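Local coordinates for protein tungsten-containing formylmethanofuran dehydrogenase 2 subunit C (Methanothermobacter wolfeii, PDB 5T5I) that probably serves as a beta-helical subunit of the tungsten formylmethanofuran dehydrogenase complex, which interconverts carbon dioxide plus methanofuran and formylmethanofuran in methanogenesis, at residues G114-I126 against S138-I152. Sequence-based numbering, arbitrary orientation.
Sequences GSWAGQDMRGGEI and SSYRGDWRGMSGGTI. With CA (calcium ion), chain B.
Gln119 reaches from one coil onto the backbone of the next, at Ser138 to Tyr140, and illustrates how stacked coils can be tied by a buried amide. Its CB lies beside Ser138 O and OG. With CG anti to the backbone N (chi1 176°) and the chain extended, CG lies about equally near the carbonyl oxygens of Ser138 and Ser139, and CD follows toward Ser139 O. NE2 then donates to Ser139 O at 3.1 Å in a nearly straight bond (174°), within the amide plane of Gln119 but from above the carbonyl plane; it also meets the ring edge of Tyr140. Ser138 OG takes a lone pair of the same oxygen, and a water that accepts from Trp116 NE1 donates to Ser139 O, so this one acceptor gathers several donors. Cut back to an alanine here, the side chain would lose its NE2, and Ser139 O would probably be short of a donor, with a gap opened beside Tyr140. Backbone bonds also join the two coils, with Asp120 N on Ser138 O (2.8 Å) and Ser148 N on Met121 O (3.0 Å). Farther on, Arg122 bends back to grip Ser148 OG side-on, NE at 3.0 Å and NH2 at 3.1 Å, while Asp120 O lies over the centre of its guanidinium face. In the interior, the extended Met121 places SD 3.5 Å from Ile152 CG1, the two side chains running past each other in opposite directions. Parallel pairing of Glu125 with Thr151 and Ile126 with Ile152 follows. The loop from Ser138 binds calcium through Ser139 OG and Asp143 O, with Tyr140 belonging to the site and an acidic side chain of a neighbouring protein chain also binding the ion. Coils in parallel register mark this as part of a beta-helix (solenoid).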
loop_
_atom_site.group_PDB
_atom_site.type_symbol
_atom_site.label_atom_id
_atom_site.label_comp_id
_atom_site.label_asym_id
_atom_site.label_seq_id
_atom_site.Cartn_x
_atom_site.Cartn_y
_atom_site.Cartn_z
ATOM N N GLY C 114 -25.828 -6.652 -35.820
ATOM C CA GLY C 114 -25.012 -7.698 -35.217
ATOM C C GLY C 114 -23.548 -7.528 -35.557
ATOM O O GLY C 114 -23.154 -6.525 -36.173
ATOM N N SER C 115 -22.733 -8.525 -35.187
ATOM C CA SER C 115 -21.302 -8.491 -35.463
ATOM C C SER C 115 -21.000 -8.574 -36.959
ATOM O O SER C 115 -21.828 -9.037 -37.743
ATOM C CB SER C 115 -20.583 -9.621 -34.725
ATOM O OG SER C 115 -20.768 -9.471 -33.330
ATOM N N TRP C 116 -19.818 -8.078 -37.347
ATOM C CA TRP C 116 -19.312 -8.091 -38.735
ATOM C C TRP C 116 -20.079 -7.160 -39.693
ATOM O O TRP C 116 -20.102 -7.391 -40.900
ATOM C CB TRP C 116 -19.209 -9.521 -39.293
ATOM C CG TRP C 116 -18.180 -10.327 -38.565
ATOM C CD1 TRP C 116 -16.830 -10.136 -38.586
ATOM C CD2 TRP C 116 -18.420 -11.395 -37.643
ATOM N NE1 TRP C 116 -16.215 -11.001 -37.714
ATOM C CE2 TRP C 116 -17.166 -11.797 -37.131
ATOM C CE3 TRP C 116 -19.573 -12.060 -37.202
ATOM C CZ2 TRP C 116 -17.033 -12.844 -36.204
ATOM C CZ3 TRP C 116 -19.442 -13.069 -36.257
ATOM C CH2 TRP C 116 -18.187 -13.458 -35.778
ATOM N N ALA C 117 -20.613 -6.053 -39.176
ATOM C CA ALA C 117 -21.256 -5.050 -40.024
ATOM C C ALA C 117 -20.144 -4.423 -40.865
ATOM O O ALA C 117 -19.139 -3.978 -40.318
ATOM C CB ALA C 117 -21.937 -3.986 -39.177
ATOM N N GLY C 118 -20.280 -4.470 -42.182
ATOM C CA GLY C 118 -19.245 -3.933 -43.066
ATOM C C GLY C 118 -17.932 -4.703 -43.079
ATOM O O GLY C 118 -16.903 -4.149 -43.464
ATOM N N GLN C 119 -17.934 -5.993 -42.698
ATOM C CA GLN C 119 -16.713 -6.817 -42.767
ATOM C C GLN C 119 -16.189 -6.798 -44.208
ATOM O O GLN C 119 -16.993 -6.899 -45.141
ATOM C CB GLN C 119 -17.024 -8.257 -42.364
ATOM C CG GLN C 119 -15.831 -9.247 -42.489
ATOM C CD GLN C 119 -16.275 -10.645 -42.139
ATOM O OE1 GLN C 119 -17.368 -11.068 -42.511
ATOM N NE2 GLN C 119 -15.487 -11.375 -41.356
ATOM N N ASP C 120 -14.869 -6.599 -44.395
ATOM C CA ASP C 120 -14.242 -6.557 -45.736
ATOM C C ASP C 120 -14.825 -5.483 -46.702
ATOM O O ASP C 120 -14.769 -5.667 -47.914
ATOM C CB ASP C 120 -14.311 -7.944 -46.426
ATOM C CG ASP C 120 -13.456 -8.993 -45.769
ATOM O OD1 ASP C 120 -12.285 -8.696 -45.479
ATOM O OD2 ASP C 120 -13.931 -10.138 -45.634
ATOM N N MET C 121 -15.342 -4.366 -46.186
ATOM C CA MET C 121 -15.939 -3.317 -47.025
ATOM C C MET C 121 -14.903 -2.743 -48.004
ATOM O O MET C 121 -13.735 -2.583 -47.640
ATOM C CB MET C 121 -16.506 -2.205 -46.132
ATOM C CG MET C 121 -17.354 -1.175 -46.843
ATOM S SD MET C 121 -17.977 0.010 -45.615
ATOM C CE MET C 121 -19.232 0.848 -46.571
ATOM N N ARG C 122 -15.333 -2.484 -49.246
ATOM C CA ARG C 122 -14.483 -1.907 -50.298
ATOM C C ARG C 122 -14.901 -0.465 -50.649
ATOM O O ARG C 122 -14.050 0.321 -51.059
ATOM C CB ARG C 122 -14.493 -2.779 -51.572
ATOM C CG ARG C 122 -14.616 -4.301 -51.372
ATOM C CD ARG C 122 -13.335 -5.059 -51.569
ATOM N NE ARG C 122 -12.398 -4.815 -50.471
ATOM C CZ ARG C 122 -11.848 -5.736 -49.672
ATOM N NH1 ARG C 122 -12.118 -7.029 -49.838
ATOM N NH2 ARG C 122 -11.018 -5.372 -48.704
ATOM N N GLY C 123 -16.193 -0.154 -50.545
ATOM C CA GLY C 123 -16.723 1.170 -50.871
ATOM C C GLY C 123 -18.175 1.357 -50.477
ATOM O O GLY C 123 -18.828 0.407 -50.028
ATOM N N GLY C 124 -18.671 2.579 -50.646
ATOM C CA GLY C 124 -20.039 2.927 -50.284
ATOM C C GLY C 124 -20.154 3.373 -48.839
ATOM O O GLY C 124 -19.167 3.812 -48.231
ATOM N N GLU C 125 -21.373 3.292 -48.288
ATOM C CA GLU C 125 -21.666 3.776 -46.941
ATOM C C GLU C 125 -22.608 2.870 -46.199
ATOM O O GLU C 125 -23.568 2.376 -46.775
ATOM C CB GLU C 125 -22.348 5.163 -46.990
ATOM C CG GLU C 125 -21.551 6.297 -47.608
ATOM C CD GLU C 125 -22.431 7.487 -47.956
ATOM O OE1 GLU C 125 -22.769 8.283 -47.051
ATOM O OE2 GLU C 125 -22.854 7.573 -49.130
ATOM N N ILE C 126 -22.372 2.717 -44.895
ATOM C CA ILE C 126 -23.233 2.001 -43.954
ATOM C C ILE C 126 -23.498 2.980 -42.823
ATOM O O ILE C 126 -22.553 3.571 -42.296
ATOM C CB ILE C 126 -22.598 0.697 -43.406
ATOM C CG1 ILE C 126 -22.380 -0.315 -44.556
ATOM C CG2 ILE C 126 -23.487 0.073 -42.290
ATOM C CD1 ILE C 126 -21.551 -1.528 -44.187
ATOM N N SER C 138 -14.250 -5.179 -40.005
ATOM C CA SER C 138 -13.109 -6.079 -39.770
ATOM C C SER C 138 -12.705 -6.887 -41.018
ATOM O O SER C 138 -13.307 -6.767 -42.083
ATOM C CB SER C 138 -13.471 -7.066 -38.658
ATOM O OG SER C 138 -14.352 -8.047 -39.175
ATOM N N SER C 139 -11.688 -7.733 -40.852
ATOM C CA SER C 139 -11.249 -8.691 -41.862
ATOM C C SER C 139 -11.947 -10.050 -41.563
ATOM O O SER C 139 -12.763 -10.143 -40.643
ATOM C CB SER C 139 -9.730 -8.871 -41.799
ATOM O OG SER C 139 -9.291 -9.585 -40.652
ATOM N N TYR C 140 -11.619 -11.077 -42.337
ATOM C CA TYR C 140 -12.086 -12.447 -42.120
ATOM C C TYR C 140 -10.971 -13.213 -41.387
ATOM O O TYR C 140 -9.796 -12.879 -41.543
ATOM C CB TYR C 140 -12.418 -13.142 -43.455
ATOM C CG TYR C 140 -12.852 -14.583 -43.294
ATOM C CD1 TYR C 140 -14.080 -14.902 -42.724
ATOM C CD2 TYR C 140 -12.017 -15.630 -43.676
ATOM C CE1 TYR C 140 -14.459 -16.227 -42.519
ATOM C CE2 TYR C 140 -12.392 -16.959 -43.488
ATOM C CZ TYR C 140 -13.614 -17.255 -42.908
ATOM O OH TYR C 140 -13.953 -18.578 -42.752
ATOM N N ARG C 141 -11.341 -14.236 -40.604
ATOM C CA ARG C 141 -10.381 -15.111 -39.886
ATOM C C ARG C 141 -9.210 -15.530 -40.787
ATOM O O ARG C 141 -9.409 -15.921 -41.942
ATOM C CB ARG C 141 -11.048 -16.407 -39.387
ATOM C CG ARG C 141 -12.256 -16.226 -38.439
ATOM C CD ARG C 141 -12.003 -15.221 -37.316
ATOM N NE ARG C 141 -13.107 -15.164 -36.350
ATOM C CZ ARG C 141 -13.107 -14.428 -35.236
ATOM N NH1 ARG C 141 -12.052 -13.680 -34.920
ATOM N NH2 ARG C 141 -14.148 -14.450 -34.422
ATOM N N GLY C 142 -8.000 -15.354 -40.278
ATOM C CA GLY C 142 -6.773 -15.733 -40.959
ATOM C C GLY C 142 -6.226 -14.745 -41.967
ATOM O O GLY C 142 -5.018 -14.765 -42.244
ATOM N N ASP C 143 -7.078 -13.876 -42.528
ATOM C CA ASP C 143 -6.614 -12.947 -43.549
ATOM C C ASP C 143 -5.972 -11.729 -42.894
ATOM O O ASP C 143 -6.468 -11.215 -41.897
ATOM C CB ASP C 143 -7.764 -12.542 -44.485
ATOM C CG ASP C 143 -7.336 -12.154 -45.893
ATOM O OD1 ASP C 143 -6.164 -11.726 -46.070
ATOM O OD2 ASP C 143 -8.152 -12.300 -46.813
ATOM N N TRP C 144 -4.882 -11.257 -43.493
ATOM C CA TRP C 144 -4.117 -10.092 -43.031
ATOM C C TRP C 144 -4.567 -8.811 -43.785
ATOM O O TRP C 144 -4.044 -7.748 -43.500
ATOM C CB TRP C 144 -2.592 -10.334 -43.187
ATOM C CG TRP C 144 -2.118 -10.605 -44.586
ATOM C CD1 TRP C 144 -1.513 -9.718 -45.425
ATOM C CD2 TRP C 144 -2.104 -11.872 -45.264
ATOM N NE1 TRP C 144 -1.176 -10.336 -46.609
ATOM C CE2 TRP C 144 -1.515 -11.663 -46.533
ATOM C CE3 TRP C 144 -2.575 -13.159 -44.944
ATOM C CZ2 TRP C 144 -1.392 -12.683 -47.480
ATOM C CZ3 TRP C 144 -2.456 -14.168 -45.883
ATOM C CH2 TRP C 144 -1.826 -13.941 -47.116
ATOM N N ARG C 145 -5.491 -8.944 -44.765
ATOM C CA ARG C 145 -6.023 -7.868 -45.609
ATOM C C ARG C 145 -7.519 -7.688 -45.258
ATOM O O ARG C 145 -8.319 -8.587 -45.507
ATOM C CB ARG C 145 -5.869 -8.251 -47.095
ATOM C CG ARG C 145 -4.408 -8.455 -47.529
ATOM C CD ARG C 145 -4.207 -9.383 -48.704
ATOM N NE ARG C 145 -4.580 -10.769 -48.401
ATOM C CZ ARG C 145 -4.355 -11.816 -49.189
ATOM N NH1 ARG C 145 -3.738 -11.661 -50.355
ATOM N NH2 ARG C 145 -4.732 -13.028 -48.814
ATOM N N GLY C 146 -7.858 -6.568 -44.639
ATOM C CA GLY C 146 -9.227 -6.273 -44.216
ATOM C C GLY C 146 -9.940 -5.252 -45.083
ATOM O O GLY C 146 -9.760 -5.219 -46.307
ATOM N N MET C 147 -10.784 -4.430 -44.435
ATOM C CA MET C 147 -11.549 -3.330 -45.059
ATOM C C MET C 147 -10.570 -2.406 -45.818
ATOM O O MET C 147 -9.525 -2.072 -45.269
ATOM C CB MET C 147 -12.277 -2.558 -43.952
ATOM C CG MET C 147 -12.928 -1.277 -44.385
ATOM S SD MET C 147 -13.932 -0.627 -43.043
ATOM C CE MET C 147 -14.470 0.897 -43.764
ATOM N N SER C 148 -10.862 -2.069 -47.082
ATOM C CA SER C 148 -9.976 -1.221 -47.906
ATOM C C SER C 148 -10.597 0.139 -48.328
ATOM O O SER C 148 -9.898 0.982 -48.893
ATOM C CB SER C 148 -9.524 -1.987 -49.147
ATOM O OG SER C 148 -10.631 -2.490 -49.880
ATOM N N GLY C 149 -11.882 0.331 -48.078
ATOM C CA GLY C 149 -12.566 1.577 -48.407
ATOM C C GLY C 149 -14.007 1.562 -47.936
ATOM O O GLY C 149 -14.501 0.528 -47.483
ATOM N N GLY C 150 -14.659 2.706 -48.061
ATOM C CA GLY C 150 -16.026 2.930 -47.602
ATOM C C GLY C 150 -16.055 3.636 -46.265
ATOM O O GLY C 150 -15.002 3.831 -45.636
ATOM N N THR C 151 -17.255 4.080 -45.848
ATOM C CA THR C 151 -17.470 4.751 -44.562
ATOM C C THR C 151 -18.540 4.000 -43.766
ATOM O O THR C 151 -19.598 3.682 -44.305
ATOM C CB THR C 151 -17.891 6.216 -44.741
ATOM O OG1 THR C 151 -16.923 6.882 -45.551
ATOM C CG2 THR C 151 -18.008 6.959 -43.409
ATOM N N ILE C 152 -18.274 3.743 -42.489
ATOM C CA ILE C 152 -19.242 3.125 -41.581
ATOM C C ILE C 152 -19.453 4.112 -40.447
ATOM O O ILE C 152 -18.476 4.524 -39.823
ATOM C CB ILE C 152 -18.775 1.744 -41.035
ATOM C CG1 ILE C 152 -18.396 0.791 -42.188
ATOM C CG2 ILE C 152 -19.888 1.127 -40.137
ATOM C CD1 ILE C 152 -17.624 -0.424 -41.765
HETATM CA CA CA B . -7.874 -11.654 -39.717
HETATM O O HOH W 1 -13.232 -11.567 -37.845
HETATM O O HOH W 2 -10.372 -10.387 -44.990
HETATM O O HOH W 3 -10.509 -7.998 -47.516
HETATM O O HOH W 4 -11.555 -0.583 -51.705
HETATM O O HOH W 5 -17.857 6.455 -48.463
#